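Local coordinates for protein arginyl-tRNA synthetase (Campylobacter jejuni, PDB 3FNR) that catalyses the ATP-dependent joining of L-arginine to tRNA(Arg), releasing AMP and diphosphate, as a monomeric class I aminoacyl-tRNA synthetase, at residues A[71-83]-A[161-173]. The protein carries 1 engineered substitution. Sequence-based numbering, arbitrary orientation. Where two conformers were deposited one is given.
With SO4 (sulfate ion), chain E.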
ATOM      1  N   ASN A  71      -5.324 -11.432   4.150  1.00 34.93           N
ATOM      2  CA  ASN A  71      -4.520 -11.832   3.005  1.00 38.49           C
ATOM      3  C   ASN A  71      -4.419 -10.768   1.938  1.00 32.93           C
ATOM      4  O   ASN A  71      -5.335  -9.963   1.753  1.00 36.49           O
ATOM      5  CB  ASN A  71      -5.080 -13.106   2.387  1.00 43.23           C
ATOM      6  CG  ASN A  71      -4.478 -14.345   2.988  1.00 60.69           C
ATOM      7  OD1 ASN A  71      -4.896 -14.798   4.054  1.00 63.46           O
ATOM      8  ND2 ASN A  71      -3.477 -14.903   2.309  1.00 71.88           N
ATOM      9  N   THR A  72      -3.295 -10.771   1.234  1.00 34.69           N
ATOM     10  CA  THR A  72      -3.055  -9.837   0.141  1.00 36.84           C
ATOM     11  C   THR A  72      -2.744 -10.558  -1.161  1.00 37.42           C
ATOM     12  O   THR A  72      -2.086 -11.612  -1.167  1.00 35.15           O
ATOM     13  CB  THR A  72      -1.908  -8.868   0.467  1.00 39.66           C
ATOM     14  OG1 THR A  72      -0.771  -9.606   0.929  1.00 38.61           O
ATOM     15  CG2 THR A  72      -2.344  -7.911   1.553  1.00 39.46           C
ATOM     16  N   GLU A  73      -3.199  -9.962  -2.261  1.00 33.17           N
ATOM     17  CA  GLU A  73      -3.102 -10.563  -3.577  1.00 33.66           C
ATOM     18  C   GLU A  73      -2.935  -9.503  -4.668  1.00 35.80           C
ATOM     19  O   GLU A  73      -3.488  -8.401  -4.584  1.00 38.54           O
ATOM     20  CB  GLU A  73      -4.321 -11.466  -3.842  1.00 37.46           C
ATOM     21  CG  GLU A  73      -4.235 -12.357  -5.078  1.00 37.23           C
ATOM     22  CD  GLU A  73      -5.232 -13.509  -5.059  1.00 42.01           C
ATOM     23  OE1 GLU A  73      -6.195 -13.460  -5.854  1.00 39.12           O
ATOM     24  OE2 GLU A  73      -5.048 -14.467  -4.261  1.00 40.54           O
ATOM     25  N   TYR A  74      -2.147  -9.849  -5.680  1.00 31.15           N
ATOM     26  CA  TYR A  74      -1.854  -8.982  -6.812  1.00 34.46           C
ATOM     27  C   TYR A  74      -2.280  -9.750  -8.051  1.00 39.73           C
ATOM     28  O   TYR A  74      -1.910 -10.914  -8.224  1.00 39.12           O
ATOM     29  CB  TYR A  74      -0.351  -8.697  -6.840  1.00 31.89           C
ATOM     30  CG  TYR A  74       0.182  -7.753  -7.906  1.00 28.42           C
ATOM     31  CD1 TYR A  74       0.159  -8.096  -9.266  1.00 36.00           C
ATOM     32  CD2 TYR A  74       0.802  -6.555  -7.546  1.00 26.84           C
ATOM     33  CE1 TYR A  74       0.680  -7.240 -10.239  1.00 34.14           C
ATOM     34  CE2 TYR A  74       1.336  -5.697  -8.513  1.00 34.41           C
ATOM     35  CZ  TYR A  74       1.271  -6.049  -9.851  1.00 33.19           C
ATOM     36  OH  TYR A  74       1.790  -5.208 -10.803  1.00 34.75           O
ATOM     37  N   TYR A  75      -3.054  -9.093  -8.905  1.00 39.72           N
ATOM     38  CA  TYR A  75      -3.521  -9.693 -10.134  1.00 42.05           C
ATOM     39  C   TYR A  75      -2.609  -9.278 -11.271  1.00 43.58           C
ATOM     40  O   TYR A  75      -2.467  -8.084 -11.549  1.00 42.73           O
ATOM     41  CB  TYR A  75      -4.948  -9.230 -10.429  1.00 42.04           C
ATOM     42  CG  TYR A  75      -5.578  -9.876 -11.636  1.00 36.49           C
ATOM     43  CD1 TYR A  75      -6.058 -11.183 -11.575  1.00 35.86           C
ATOM     44  CD2 TYR A  75      -5.713  -9.179 -12.834  1.00 44.73           C
ATOM     45  CE1 TYR A  75      -6.649 -11.781 -12.674  1.00 38.25           C
ATOM     46  CE2 TYR A  75      -6.294  -9.773 -13.945  1.00 42.79           C
ATOM     47  CZ  TYR A  75      -6.765 -11.072 -13.857  1.00 46.26           C
ATOM     48  OH  TYR A  75      -7.368 -11.665 -14.947  1.00 44.78           O
ATOM     49  N   VAL A  76      -2.010 -10.271 -11.928  1.00 44.68           N
ATOM     50  CA  VAL A  76      -1.097 -10.046 -13.050  1.00 47.01           C
ATOM     51  C   VAL A  76      -1.845 -10.161 -14.379  1.00 45.66           C
ATOM     52  O   VAL A  76      -2.277 -11.242 -14.752  1.00 48.15           O
ATOM     53  CB  VAL A  76       0.089 -11.054 -13.031  1.00 47.37           C
ATOM     54  CG1 VAL A  76       1.167 -10.617 -13.979  1.00 47.84           C
ATOM     55  CG2 VAL A  76       0.665 -11.212 -11.623  1.00 45.29           C
ATOM     56  N   ASN A  77      -2.004  -9.046 -15.082  1.00 49.32           N
ATOM     57  CA  ASN A  77      -2.659  -9.036 -16.389  1.00 53.79           C
ATOM     58  C   ASN A  77      -1.695  -9.539 -17.450  1.00 54.78           C
ATOM     59  O   ASN A  77      -1.202  -8.760 -18.265  1.00 53.36           O
ATOM     60  CB  ASN A  77      -3.132  -7.625 -16.766  1.00 55.03           C
ATOM     61  CG  ASN A  77      -4.374  -7.188 -16.005  1.00 66.71           C
ATOM     62  OD1 ASN A  77      -5.484  -7.627 -16.302  1.00 69.54           O
ATOM     63  ND2 ASN A  77      -4.196  -6.287 -15.038  1.00 73.24           N
ATOM     64  N   ASP A  78      -1.430 -10.842 -17.441  1.00 59.36           N
ATOM     65  CA  ASP A  78      -0.344 -11.394 -18.247  1.00 60.85           C
ATOM     66  C   ASP A  78      -0.795 -12.227 -19.446  1.00 64.16           C
ATOM     67  O   ASP A  78      -0.083 -13.138 -19.877  1.00 65.50           O
ATOM     68  CB  ASP A  78       0.641 -12.169 -17.366  1.00 59.05           C
ATOM     69  CG  ASP A  78       0.063 -13.463 -16.809  1.00 62.50           C
ATOM     70  OD1 ASP A  78       0.872 -14.306 -16.370  1.00 70.99           O
ATOM     71  OD2 ASP A  78      -1.175 -13.655 -16.799  1.00 65.93           O
ATOM     72  N   ALA A  79      -1.971 -11.907 -19.981  1.00 64.81           N
ATOM     73  CA  ALA A  79      -2.444 -12.525 -21.211  1.00 68.20           C
ATOM     74  C   ALA A  79      -1.497 -12.156 -22.343  1.00 69.95           C
ATOM     75  O   ALA A  79      -0.937 -11.059 -22.340  1.00 68.01           O
ATOM     76  CB  ALA A  79      -3.843 -12.055 -21.536  1.00 65.18           C
ATOM     77  N   GLY A  80      -1.318 -13.080 -23.293  1.00 72.45           N
ATOM     78  CA  GLY A  80      -0.483 -12.857 -24.476  1.00 71.59           C
ATOM     79  C   GLY A  80      -0.891 -11.610 -25.239  1.00 73.57           C
ATOM     80  O   GLY A  80      -0.043 -10.867 -25.725  1.00 75.29           O
ATOM     81  N   ASN A  81      -2.198 -11.372 -25.302  1.00 74.86           N
ATOM     82  CA  ASN A  81      -2.779 -10.207 -25.967  1.00 78.38           C
ATOM     83  C   ASN A  81      -2.527  -8.897 -25.210  1.00 76.95           C
ATOM     84  O   ASN A  81      -2.544  -7.815 -25.801  1.00 75.07           O
ATOM     85  CB  ASN A  81      -4.289 -10.417 -26.170  1.00 83.16           C
ATOM     86  CG  ASN A  81      -4.621 -11.785 -26.779  1.00 91.34           C
ATOM     87  OD1 ASN A  81      -4.782 -11.913 -27.996  1.00 94.68           O
ATOM     88  ND2 ASN A  81      -4.725 -12.812 -25.929  1.00 89.31           N
ATOM     89  N   GLN A  82      -2.299  -9.010 -23.903  1.00 75.11           N
ATOM     90  CA  GLN A  82      -2.017  -7.859 -23.048  1.00 75.00           C
ATOM     91  C   GLN A  82      -0.532  -7.472 -23.085  1.00 71.58           C
ATOM     92  O   GLN A  82      -0.195  -6.289 -23.148  1.00 71.73           O
ATOM     93  CB  GLN A  82      -2.450  -8.151 -21.604  1.00 75.63           C
ATOM     94  CG  GLN A  82      -3.951  -8.365 -21.411  1.00 82.24           C
ATOM     95  CD  GLN A  82      -4.691  -7.098 -21.025  1.00 88.98           C
ATOM     96  OE1 GLN A  82      -4.747  -6.134 -21.791  1.00 91.68           O
ATOM     97  NE2 GLN A  82      -5.273  -7.100 -19.830  1.00 91.96           N
ATOM     98  N   ILE A  83       0.339  -8.481 -23.060  1.00 67.93           N
ATOM     99  CA  ILE A  83       1.791  -8.286 -22.974  1.00 65.69           C
ATOM    100  C   ILE A  83       2.512  -8.286 -24.325  1.00 70.04           C
ATOM    101  O   ILE A  83       3.743  -8.163 -24.363  1.00 70.04           O
ATOM    102  CB  ILE A  83       2.467  -9.354 -22.065  1.00 64.46           C
ATOM    103  CG1 ILE A  83       2.368 -10.751 -22.698  1.00 57.24           C
ATOM    104  CG2 ILE A  83       1.896  -9.301 -20.636  1.00 60.54           C
ATOM    105  CD1 ILE A  83       3.205 -11.827 -22.012  1.00 60.51           C
ATOM    106  N   LYS A 161       5.520  -5.992   0.607  1.00 45.23           N
ATOM    107  CA  LYS A 161       5.508  -7.341   0.044  1.00 45.47           C
ATOM    108  C   LYS A 161       4.064  -7.839  -0.018  1.00 41.22           C
ATOM    109  O   LYS A 161       3.332  -7.740   0.962  1.00 38.59           O
ATOM    110  CB  LYS A 161       6.343  -8.293   0.902  1.00 47.07           C
ATOM    111  CG  LYS A 161       7.841  -8.053   0.855  1.00 56.93           C
ATOM    112  CD  LYS A 161       8.564  -9.036   1.771  1.00 66.67           C
ATOM    113  CE  LYS A 161      10.069  -8.799   1.791  1.00 73.21           C
ATOM    114  NZ  LYS A 161      10.709  -9.181   0.505  1.00 73.24           N
ATOM    115  N   ILE A 162       3.657  -8.350  -1.176  1.00 40.11           N
ATOM    116  CA  ILE A 162       2.308  -8.894  -1.367  1.00 35.84           C
ATOM    117  C   ILE A 162       2.379 -10.430  -1.347  1.00 41.29           C
ATOM    118  O   ILE A 162       3.299 -11.023  -1.907  1.00 39.29           O
ATOM    119  CB  ILE A 162       1.658  -8.315  -2.650  1.00 37.76           C
ATOM    120  CG1 ILE A 162       1.430  -6.802  -2.481  1.00 34.62           C
ATOM    121  CG2 ILE A 162       0.336  -9.008  -2.986  1.00 31.82           C
ATOM    122  CD1 ILE A 162       0.845  -6.106  -3.697  1.00 36.74           C
ATOM    123  N   ASP A 163       1.429 -11.067  -0.667  1.00 42.48           N
ATOM    124  CA  ASP A 163       1.537 -12.489  -0.343  1.00 44.26           C
ATOM    125  C   ASP A 163       1.178 -13.479  -1.460  1.00 45.87           C
ATOM    126  O   ASP A 163       1.508 -14.665  -1.371  1.00 45.97           O
ATOM    127  CB  ASP A 163       0.749 -12.791   0.936  1.00 47.57           C
ATOM    128  CG  ASP A 163       1.429 -12.236   2.187  1.00 51.08           C
ATOM    129  OD1 ASP A 163       2.505 -11.613   2.063  1.00 60.36           O
ATOM    130  OD2 ASP A 163       0.895 -12.427   3.297  1.00 53.86           O
ATOM    131  N   SER A 164       0.521 -12.996  -2.510  1.00 39.42           N
ATOM    132  CA  SER A 164       0.111 -13.866  -3.608  1.00 38.90           C
ATOM    133  C   SER A 164       0.006 -13.096  -4.911  1.00 37.23           C
ATOM    134  O   SER A 164      -0.700 -12.098  -4.988  1.00 41.39           O
ATOM    135  CB  SER A 164      -1.228 -14.556  -3.297  1.00 40.97           C
ATOM    136  OG  SER A 164      -1.557 -15.512  -4.295  1.00 44.37           O
ATOM    137  N   TYR A 165       0.706 -13.568  -5.934  1.00 36.45           N
ATOM    138  CA  TYR A 165       0.577 -13.017  -7.281  1.00 38.62           C
ATOM    139  C   TYR A 165      -0.169 -14.039  -8.139  1.00 42.70           C
ATOM    140  O   TYR A 165       0.235 -15.206  -8.211  1.00 42.67           O
ATOM    141  CB  TYR A 165       1.964 -12.688  -7.865  1.00 35.53           C
ATOM    142  CG  TYR A 165       2.637 -11.493  -7.197  1.00 37.85           C
ATOM    143  CD1 TYR A 165       3.190 -11.595  -5.913  1.00 41.00           C
ATOM    144  CD2 TYR A 165       2.707 -10.258  -7.841  1.00 38.62           C
ATOM    145  CE1 TYR A 165       3.787 -10.491  -5.290  1.00 40.57           C
ATOM    146  CE2 TYR A 165       3.313  -9.154  -7.230  1.00 39.76           C
ATOM    147  CZ  TYR A 165       3.848  -9.278  -5.958  1.00 38.71           C
ATOM    148  OH  TYR A 165       4.447  -8.191  -5.355  1.00 40.51           O
ATOM    149  N   VAL A 166      -1.262 -13.612  -8.770  1.00 42.90           N
ATOM    150  CA  VAL A 166      -2.090 -14.524  -9.576  1.00 44.39           C
ATOM    151  C   VAL A 166      -2.123 -14.133 -11.051  1.00 45.69           C
ATOM    152  O   VAL A 166      -2.147 -12.956 -11.386  1.00 52.54           O
ATOM    153  CB  VAL A 166      -3.552 -14.666  -9.036  1.00 37.75           C
ATOM    154  CG1 VAL A 166      -3.565 -15.369  -7.751  1.00 39.34           C
ATOM    155  CG2 VAL A 166      -4.226 -13.320  -8.876  1.00 40.08           C
ATOM    156  N   SER A 167      -2.153 -15.134 -11.923  1.00 50.26           N
ATOM    157  CA  SER A 167      -2.096 -14.914 -13.362  1.00 48.98           C
ATOM    158  C   SER A 167      -3.479 -14.890 -14.008  1.00 47.69           C
ATOM    159  O   SER A 167      -4.328 -15.721 -13.701  1.00 48.98           O
ATOM    160  CB  SER A 167      -1.224 -15.988 -14.019  1.00 54.09           C
ATOM    161  OG  SER A 167      -1.267 -15.893 -15.432  1.00 58.97           O
ATOM    162  N   GLU A 168      -3.681 -13.922 -14.898  1.00 47.23           N
ATOM    163  CA  GLU A 168      -4.853 -13.838 -15.770  1.00 55.02           C
ATOM    164  C   GLU A 168      -5.013 -15.122 -16.595  1.00 58.24           C
ATOM    165  O   GLU A 168      -6.124 -15.642 -16.742  1.00 58.08           O
ATOM    166  CB  GLU A 168      -4.717 -12.617 -16.695  1.00 52.11           C
ATOM    167  CG  GLU A 168      -5.827 -12.441 -17.740  1.00 59.34           C
ATOM    168  CD  GLU A 168      -5.715 -11.141 -18.531  1.00 64.10           C
ATOM    169  OE1 GLU A 168      -6.757 -10.659 -19.033  1.00 67.73           O
ATOM    170  OE2 GLU A 168      -4.592 -10.596 -18.657  1.00 66.78           O
ATOM    171  N   ARG A 169      -3.889 -15.638 -17.094  1.00 62.88           N
ATOM    172  CA  ARG A 169      -3.851 -16.840 -17.930  1.00 61.88           C
ATOM    173  C   ARG A 169      -4.407 -18.095 -17.263  1.00 62.54           C
ATOM    174  O   ARG A 169      -4.891 -18.988 -17.948  1.00 67.62           O
ATOM    175  CB  ARG A 169      -2.431 -17.100 -18.451  1.00 64.19           C
ATOM    176  CG  ARG A 169      -2.023 -16.201 -19.609  1.00 70.18           C
ATOM    177  CD  ARG A 169      -0.962 -16.862 -20.487  1.00 85.42           C
ATOM    178  NE  ARG A 169       0.407 -16.555 -20.072  1.00 92.94           N
ATOM    179  CZ  ARG A 169       1.268 -15.826 -20.781  1.00 97.33           C
ATOM    180  NH1 ARG A 169       0.915 -15.310 -21.954  1.00 98.25           N
ATOM    181  NH2 ARG A 169       2.490 -15.606 -20.313  1.00100.72           N
ATOM    182  N   SER A 170      -4.360 -18.158 -15.935  1.00 60.02           N
ATOM    183  CA  SER A 170      -4.903 -19.307 -15.214  1.00 58.32           C
ATOM    184  C   SER A 170      -6.433 -19.278 -15.062  1.00 56.43           C
ATOM    185  O   SER A 170      -7.007 -20.156 -14.411  1.00 52.24           O
ATOM    186  CB  SER A 170      -4.219 -19.470 -13.851  1.00 58.40           C
ATOM    187  OG  SER A 170      -4.723 -18.554 -12.898  1.00 64.88           O
ATOM    188  N   TYR A 171      -7.078 -18.284 -15.675  1.00 54.50           N
ATOM    189  CA  TYR A 171      -8.535 -18.136 -15.635  1.00 55.80           C
ATOM    190  C   TYR A 171      -9.239 -18.312 -16.988  1.00 61.98           C
ATOM    191  O   TYR A 171     -10.414 -17.945 -17.125  1.00 61.02           O
ATOM    192  CB  TYR A 171      -8.910 -16.773 -15.046  1.00 48.13           C
ATOM    193  CG  TYR A 171      -8.622 -16.652 -13.568  1.00 47.86           C
ATOM    194  CD1 TYR A 171      -7.469 -16.013 -13.118  1.00 45.78           C
ATOM    195  CD2 TYR A 171      -9.498 -17.189 -12.618  1.00 36.77           C
ATOM    196  CE1 TYR A 171      -7.193 -15.899 -11.751  1.00 43.19           C
ATOM    197  CE2 TYR A 171      -9.241 -17.075 -11.255  1.00 36.12           C
ATOM    198  CZ  TYR A 171      -8.080 -16.431 -10.832  1.00 42.42           C
ATOM    199  OH  TYR A 171      -7.802 -16.319  -9.494  1.00 43.35           O
ATOM    200  N   TYR A 172      -8.535 -18.853 -17.983  1.00 67.42           N
ATOM    201  CA  TYR A 172      -9.128 -19.088 -19.302  0.50 68.44           C
ATOM    202  C   TYR A 172     -10.107 -20.258 -19.274  1.00 69.28           C
ATOM    203  O   TYR A 172     -11.127 -20.246 -19.967  1.00 70.46           O
ATOM    204  CB  TYR A 172      -8.050 -19.328 -20.360  0.50 68.65           C
ATOM    205  CG  TYR A 172      -7.388 -18.077 -20.902  0.50 66.45           C
ATOM    206  CD1 TYR A 172      -6.099 -18.129 -21.431  0.50 66.71           C
ATOM    207  CD2 TYR A 172      -8.045 -16.847 -20.887  0.50 65.90           C
ATOM    208  CE1 TYR A 172      -5.483 -16.995 -21.935  0.50 65.34           C
ATOM    209  CE2 TYR A 172      -7.436 -15.705 -21.385  0.50 66.07           C
ATOM    210  CZ  TYR A 172      -6.157 -15.788 -21.906  0.50 66.72           C
ATOM    211  OH  TYR A 172      -5.553 -14.666 -22.404  0.50 66.95           O
ATOM    212  N   ASP A 173      -9.791 -21.259 -18.455  1.00 66.26           N
ATOM    213  CA  ASP A 173     -10.646 -22.420 -18.256  1.00 65.82           C
ATOM    214  C   ASP A 173     -11.847 -22.123 -17.353  1.00 61.21           C
ATOM    215  O   ASP A 173     -12.798 -22.897 -17.324  1.00 62.19           O
ATOM    216  CB  ASP A 173      -9.835 -23.575 -17.654  1.00 72.83           C
ATOM    217  CG  ASP A 173      -8.812 -24.159 -18.631  1.00 86.04           C
ATOM    218  OD1 ASP A 173      -9.091 -24.189 -19.854  1.00 92.13           O
ATOM    219  OD2 ASP A 173      -7.732 -24.602 -18.171  1.00 88.51           O
TER
HETATM  220  S   SO4 E   4      -2.523 -16.254 -24.047  0.50 72.61           S
HETATM  221  O1  SO4 E   4      -2.877 -17.626 -24.404  0.50 70.00           O
HETATM  222  O2  SO4 E   4      -1.079 -16.166 -23.852  0.50 71.30           O
HETATM  223  O3  SO4 E   4      -2.940 -15.341 -25.112  0.50 68.44           O
HETATM  224  O4  SO4 E   4      -3.205 -15.882 -22.811  0.50 73.61           O
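With CG turned opposite the backbone N in Tyr74 (chi1 -177°) but opposite the carbonyl carbon in Tyr165 (chi1 -70°), two rings on the same face of the sheet meet in an offset stack, centroids 4.9 Å apart. Tyr165 CE2 lies over one face of the Tyr74 ring, toward its rim, while Ile162 CD1 meets that ring at its edge; Tyr74 CB in turn sits over the Tyr165 ring as a CH-pi contact. The hydroxyl of Tyr74 reaches the backbone carbonyl of Ala39 in the HIGH motif. Beneath the rings, strand 165-167 runs parallel to strand 71-76 in the Rossmann-like sheet of the class I catalytic domain, after a largely helical crossover. Tyr74 N to Ser164 O, Val166 N to Tyr74 O, Val76 N to Val166 O and Glu168 N to Val76 O are the hydrogen bonds of the parallel pairing. On the other face, Val166 CG2 packs 3.9 Å from Tyr75 CD1, and Tyr75 OH lies against CB and CG of Glu168.

Past the strand ends, polar groups take over. Ser167 OG donates to the syn lone pair of Asp78 OD2 at 2.6 Å, and Arg169 N adds a weak bond to that oxygen. The extended chain of Glu168 brings OE2 to Ala79 N (3.2 Å), which approaches from above the carboxylate plane. Asp78 O sits over the centre of the Arg169 guanidinium, 3.1 Å from CZ; Arg169 NH2 is salt-bridged to Asp141, and NH1 donates to sulfate O2 at 2.9 Å. Gly80 N gives weak bonds to sulfate O4 and O2; a Tyr172 hydroxyl bond to O4 is doubtful, CE1 crowding that oxygen. The sulfate, probably from the crystallisation liquor, probably reports a local preference for anions, set by the Arg169 charge and the N-H of Gly80.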